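Local coordinates for probable adhesion protein (PDB 6R3Z) that probably serves as the periplasmic solute-binding protein of a metal transport system, binding ferrous iron and, in this crystal, a nickel ion, at residues L7-T12 against L56-L61; K221-E226 against V243-L248. All coordinates share one frame; numbering follows the deposited sequence.

Contact 1: L7-T12 against L56-L61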
loop_
_atom_site.group_PDB
_atom_site.type_symbol
_atom_site.label_atom_id
_atom_site.label_comp_id
_atom_site.label_asym_id
_atom_site.label_seq_id
_atom_site.Cartn_x
_atom_site.Cartn_y
_atom_site.Cartn_z
ATOM N N LEU A 7 4.507 14.650 20.622
ATOM C CA LEU A 7 3.527 13.609 20.270
ATOM C C LEU A 7 4.156 12.246 20.001
ATOM O O LEU A 7 5.182 12.158 19.332
ATOM C CB LEU A 7 2.742 13.978 18.998
ATOM C CG LEU A 7 1.567 14.946 19.040
ATOM C CD1 LEU A 7 0.934 15.019 17.643
ATOM C CD2 LEU A 7 0.484 14.489 19.996
ATOM N N ARG A 8 3.501 11.180 20.463
ATOM C CA ARG A 8 3.914 9.812 20.161
ATOM C C ARG A 8 2.792 9.264 19.280
ATOM O O ARG A 8 1.659 9.104 19.743
ATOM C CB ARG A 8 4.114 8.993 21.457
ATOM C CG ARG A 8 5.451 9.342 22.122
ATOM C CD ARG A 8 5.796 8.558 23.391
ATOM N NE ARG A 8 5.662 7.101 23.242
ATOM C CZ ARG A 8 6.588 6.298 22.719
ATOM N NH1 ARG A 8 6.376 4.990 22.649
ATOM N NH2 ARG A 8 7.730 6.797 22.263
ATOM N N ILE A 9 3.095 9.060 17.997
ATOM C CA ILE A 9 2.141 8.649 16.951
ATOM C C ILE A 9 2.329 7.191 16.518
ATOM O O ILE A 9 3.366 6.833 15.951
ATOM C CB ILE A 9 2.313 9.578 15.715
ATOM C CG1 ILE A 9 2.272 11.065 16.093
ATOM C CG2 ILE A 9 1.288 9.234 14.601
ATOM C CD1 ILE A 9 2.995 11.951 15.006
ATOM N N GLY A 10 1.287 6.399 16.676
ATOM C CA GLY A 10 1.323 5.019 16.231
ATOM C C GLY A 10 0.952 4.900 14.769
ATOM O O GLY A 10 0.137 5.674 14.263
ATOM N N ILE A 11 1.599 3.964 14.069
ATOM C CA ILE A 11 1.346 3.629 12.670
ATOM C C ILE A 11 1.163 2.119 12.550
ATOM O O ILE A 11 1.622 1.373 13.429
ATOM C CB ILE A 11 2.390 4.191 11.677
ATOM C CG1 ILE A 11 3.802 3.566 11.893
ATOM C CG2 ILE A 11 2.405 5.725 11.702
ATOM C CD1 ILE A 11 4.033 2.198 11.137
ATOM N N THR A 12 0.570 1.655 11.437
ATOM C CA THR A 12 0.255 0.231 11.307
ATOM C C THR A 12 1.001 -0.494 10.189
ATOM O O THR A 12 1.307 -1.680 10.340
ATOM C CB THR A 12 -1.267 0.040 11.152
ATOM O OG1 THR A 12 -1.665 0.583 9.896
ATOM C CG2 THR A 12 -2.073 0.701 12.279
ATOM N N LEU A 56 1.216 5.880 23.670
ATOM C CA LEU A 56 0.923 6.731 22.506
ATOM C C LEU A 56 -0.110 7.813 22.763
ATOM O O LEU A 56 -0.900 7.703 23.699
ATOM C CB LEU A 56 0.484 5.870 21.296
ATOM C CG LEU A 56 1.353 4.669 20.915
ATOM C CD1 LEU A 56 0.746 3.912 19.759
ATOM C CD2 LEU A 56 2.751 5.091 20.579
ATOM N N ASP A 57 -0.112 8.858 21.902
ATOM C CA ASP A 57 -1.062 9.964 21.963
ATOM C C ASP A 57 -2.131 9.871 20.887
ATOM O O ASP A 57 -3.174 10.515 21.006
ATOM C CB ASP A 57 -0.332 11.307 21.813
ATOM C CG ASP A 57 0.677 11.498 22.912
ATOM O OD1 ASP A 57 0.271 11.498 24.101
ATOM O OD2 ASP A 57 1.872 11.584 22.597
ATOM N N VAL A 58 -1.825 9.162 19.791
ATOM C CA VAL A 58 -2.693 9.028 18.618
ATOM C C VAL A 58 -2.239 7.858 17.766
ATOM O O VAL A 58 -1.035 7.556 17.730
ATOM C CB VAL A 58 -2.765 10.358 17.784
ATOM C CG1 VAL A 58 -1.383 10.796 17.268
ATOM C CG2 VAL A 58 -3.775 10.267 16.630
ATOM N N VAL A 59 -3.192 7.203 17.072
ATOM C CA VAL A 59 -2.859 6.135 16.128
ATOM C C VAL A 59 -3.410 6.527 14.745
ATOM O O VAL A 59 -4.590 6.841 14.628
ATOM C CB VAL A 59 -3.373 4.716 16.549
ATOM C CG1 VAL A 59 -2.976 3.659 15.517
ATOM C CG2 VAL A 59 -2.867 4.312 17.940
ATOM N N VAL A 60 -2.555 6.478 13.716
ATOM C CA VAL A 60 -2.927 6.712 12.327
ATOM C C VAL A 60 -3.357 5.349 11.758
ATOM O O VAL A 60 -2.617 4.362 11.885
ATOM C CB VAL A 60 -1.770 7.341 11.507
ATOM C CG1 VAL A 60 -2.093 7.368 10.001
ATOM C CG2 VAL A 60 -1.473 8.756 12.013
ATOM N N LEU A 61 -4.551 5.307 11.148
ATOM C CA LEU A 61 -5.108 4.075 10.582
ATOM C C LEU A 61 -5.402 4.171 9.095
ATOM O O LEU A 61 -5.855 5.205 8.598
ATOM C CB LEU A 61 -6.443 3.710 11.266
ATOM C CG LEU A 61 -6.465 3.333 12.754
ATOM C CD1 LEU A 61 -7.871 2.914 13.175
ATOM C CD2 LEU A 61 -5.503 2.203 13.060
HETATM O O HOH W 1 -0.936 3.439 9.932
#
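Asp57 grips the backbone of Arg8 at both its N and its O. Its carboxylate atom OD2 accepts the backbone N of Arg8 at 2.7 Å through the anti lone pair, while its own N donates to Arg8 O at 2.8 Å, almost straight (171°). Asp57 CG lies beside its own backbone N (chi1 -60°), which turns the carboxylate across to the N of Arg8; CB of Asp57 meanwhile rests 3.8 Å from Leu7 CD2. Beyond this clamp the parallel pairing becomes regular: Gly10 N donates to Val58 O (2.8 Å), and Gly10 O receives Val60 N (2.9 Å). On one face, Ile9 and Val58 lie side by side, CG1 to CG1 at 3.8 Å, and Ile9 CG2 crosses to Val60 CG2; Leu130 of helix 116-133 covers Ile9 and Val58. On the other face, Leu56 CD1 packs directly on the backbone of Gly10, 3.7 Å from its CA. At the C-terminal end a water takes over from direct bonding, accepting from Thr12 N and donating to Val60 O (2.7 Å). Thr12 OG1 is held by Asp67, next to the metal ligand His66. Strand 8-11 also pairs with 29-32, so the contact joins the two central strands of a four-stranded parallel sheet at the core of one alpha/beta lobe of this family 9 solute-binding protein, with its C-terminal strand ends toward the metal site.

Contact 2: K221-E226 against V243-L248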
loop_
_atom_site.group_PDB
_atom_site.type_symbol
_atom_site.label_atom_id
_atom_site.label_comp_id
_atom_site.label_asym_id
_atom_site.label_seq_id
_atom_site.Cartn_x
_atom_site.Cartn_y
_atom_site.Cartn_z
ATOM N N LYS A 221 -1.936 -10.614 -20.957
ATOM C CA LYS A 221 -0.575 -10.394 -21.446
ATOM C C LYS A 221 0.489 -10.469 -20.362
ATOM O O LYS A 221 1.589 -10.990 -20.599
ATOM C CB LYS A 221 -0.481 -9.065 -22.225
ATOM C CG LYS A 221 -1.414 -8.965 -23.448
ATOM C CD LYS A 221 -1.085 -9.962 -24.572
ATOM C CE LYS A 221 -2.110 -9.938 -25.679
ATOM N NZ LYS A 221 -1.817 -10.971 -26.720
ATOM N N VAL A 222 0.199 -9.877 -19.195
ATOM C CA VAL A 222 1.176 -9.809 -18.109
ATOM C C VAL A 222 0.552 -10.188 -16.775
ATOM O O VAL A 222 -0.652 -10.008 -16.581
ATOM C CB VAL A 222 1.888 -8.420 -18.021
ATOM C CG1 VAL A 222 2.508 -8.003 -19.357
ATOM C CG2 VAL A 222 0.958 -7.329 -17.494
ATOM N N ILE A 223 1.396 -10.676 -15.852
ATOM C CA ILE A 223 1.007 -10.956 -14.479
ATOM C C ILE A 223 2.022 -10.267 -13.544
ATOM O O ILE A 223 3.238 -10.382 -13.758
ATOM C CB ILE A 223 0.762 -12.461 -14.152
ATOM C CG1 ILE A 223 0.160 -12.637 -12.724
ATOM C CG2 ILE A 223 2.039 -13.308 -14.358
ATOM C CD1 ILE A 223 -0.684 -13.923 -12.522
ATOM N N PHE A 224 1.511 -9.532 -12.544
ATOM C CA PHE A 224 2.329 -8.891 -11.522
ATOM C C PHE A 224 2.240 -9.706 -10.246
ATOM O O PHE A 224 1.159 -9.802 -9.645
ATOM C CB PHE A 224 1.928 -7.428 -11.275
ATOM C CG PHE A 224 2.107 -6.520 -12.466
ATOM C CD1 PHE A 224 3.374 -6.076 -12.843
ATOM C CD2 PHE A 224 1.014 -6.114 -13.222
ATOM C CE1 PHE A 224 3.542 -5.247 -13.958
ATOM C CE2 PHE A 224 1.183 -5.297 -14.347
ATOM C CZ PHE A 224 2.445 -4.840 -14.691
ATOM N N SER A 225 3.364 -10.336 -9.862
ATOM C CA SER A 225 3.454 -11.140 -8.643
ATOM C C SER A 225 4.012 -10.322 -7.454
ATOM O O SER A 225 4.369 -9.153 -7.608
ATOM C CB SER A 225 4.258 -12.423 -8.882
ATOM O OG SER A 225 5.623 -12.135 -9.142
ATOM N N GLU A 226 4.073 -10.945 -6.270
ATOM C CA GLU A 226 4.551 -10.287 -5.053
ATOM C C GLU A 226 6.025 -10.499 -4.776
ATOM O O GLU A 226 6.477 -11.641 -4.672
ATOM C CB GLU A 226 3.756 -10.809 -3.822
ATOM C CG GLU A 226 2.288 -10.394 -3.800
ATOM C CD GLU A 226 2.151 -8.892 -3.730
ATOM O OE1 GLU A 226 2.394 -8.314 -2.644
ATOM O OE2 GLU A 226 1.885 -8.288 -4.793
ATOM N N VAL A 243 1.994 -16.380 -19.817
ATOM C CA VAL A 243 1.865 -14.965 -19.467
ATOM C C VAL A 243 3.202 -14.447 -18.903
ATOM O O VAL A 243 3.788 -15.103 -18.039
ATOM C CB VAL A 243 0.652 -14.778 -18.503
ATOM C CG1 VAL A 243 0.575 -13.381 -17.938
ATOM C CG2 VAL A 243 -0.661 -15.127 -19.199
ATOM N N LYS A 244 3.699 -13.302 -19.430
ATOM C CA LYS A 244 4.938 -12.662 -18.982
ATOM C C LYS A 244 4.814 -12.224 -17.515
ATOM O O LYS A 244 3.818 -11.614 -17.129
ATOM C CB LYS A 244 5.310 -11.450 -19.863
ATOM C CG LYS A 244 5.822 -11.808 -21.252
ATOM C CD LYS A 244 6.293 -10.557 -22.000
ATOM C CE LYS A 244 6.785 -10.867 -23.398
ATOM N NZ LYS A 244 7.179 -9.632 -24.131
ATOM N N LEU A 245 5.827 -12.542 -16.714
ATOM C CA LEU A 245 5.834 -12.255 -15.291
ATOM C C LEU A 245 6.714 -11.056 -14.899
ATOM O O LEU A 245 7.876 -10.959 -15.306
ATOM C CB LEU A 245 6.279 -13.523 -14.523
ATOM C CG LEU A 245 6.480 -13.396 -13.008
ATOM C CD1 LEU A 245 5.161 -13.304 -12.296
ATOM C CD2 LEU A 245 7.315 -14.559 -12.472
ATOM N N TYR A 246 6.140 -10.169 -14.075
ATOM C CA TYR A 246 6.800 -9.023 -13.458
ATOM C C TYR A 246 6.421 -9.085 -11.972
ATOM O O TYR A 246 5.463 -9.781 -11.618
ATOM C CB TYR A 246 6.352 -7.694 -14.093
ATOM C CG TYR A 246 6.634 -7.614 -15.578
ATOM C CD1 TYR A 246 5.712 -8.084 -16.507
ATOM C CD2 TYR A 246 7.813 -7.041 -16.059
ATOM C CE1 TYR A 246 5.957 -8.011 -17.876
ATOM C CE2 TYR A 246 8.069 -6.965 -17.434
ATOM C CZ TYR A 246 7.141 -7.468 -18.336
ATOM O OH TYR A 246 7.321 -7.416 -19.696
ATOM N N SER A 247 7.196 -8.433 -11.109
ATOM C CA SER A 247 6.919 -8.451 -9.686
ATOM C C SER A 247 6.889 -7.032 -9.127
ATOM O O SER A 247 7.644 -6.149 -9.578
ATOM C CB SER A 247 7.932 -9.320 -8.949
ATOM O OG SER A 247 7.865 -10.666 -9.391
ATOM N N LEU A 248 5.978 -6.826 -8.174
ATOM C CA LEU A 248 5.732 -5.558 -7.505
ATOM C C LEU A 248 5.826 -5.687 -5.995
ATOM O O LEU A 248 5.675 -6.786 -5.439
ATOM C CB LEU A 248 4.356 -4.993 -7.909
ATOM C CG LEU A 248 4.098 -4.711 -9.402
ATOM C CD1 LEU A 248 2.657 -4.296 -9.614
ATOM C CD2 LEU A 248 5.057 -3.617 -9.968
HETATM O O HOH W 2 5.055 -7.440 -2.721
#
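Strand 220-226, helix 234-241 and strand 244-248 form a beta-alpha-beta unit, and this contact is the parallel pairing of its two strands. Ile223 N donates to Lys244 O and Ile223 O receives Tyr246 N, both at 2.9 Å; Ser225 repeats the pattern with Tyr246 O and Leu248 N. On one face the Phe224 ring meets Tyr246 CB through CD1 (3.6 Å), while Leu248 CD1 reaches Phe224 CB at the same distance. Val222 CG1 touches Tyr246 CE1 at 3.8 Å, and the tyrosine hydroxyl goes on to Glu278. Helix 260-277 packs on Tyr246 and Leu248. The other face, toward helix 234-241, carries Ile223 CG2 against Leu245 CD1 (3.7 Å) and a hydroxyl pair. With Ser225 OG between its backbone N and carbonyl carbon (chi1 67°), that oxygen accepts from Ser247 OG at 2.7 Å. At the C-terminal end, where Leu248 also has a backbone bond with Ile227, a water donates to both Glu226 OE1 (2.8 Å) and Leu248 O; OE2 of Glu226 bonds Tyr180. Two acceptors thus share one water, a polar bridge at the strand ends that probably helps fix Glu226 beside the metal ligands His177 and His250.

In the fold
From the N terminus, strand 8-11 gains its partner in contact 1 when the chain returns at 56-61, closing a 43-residue loop that holds helices 14-24 and 47-53 and the neighbouring strand 29-32. The chain then adds strand 84-86 to this first sheet and passes through the long helices 116-133 and 138-160 into a second four-stranded parallel sheet with the same 2-1-3-4 strand order. There 221-226 meets 243-248 in contact 2, across a short loop carrying helix 234-241. The contacts follow in series, neither nested nor crossed. Their centres lie 35 Å apart on opposite sides of the chain's centre, each in its own sheet, and the six-histidine nickel site draws ligands from both halves.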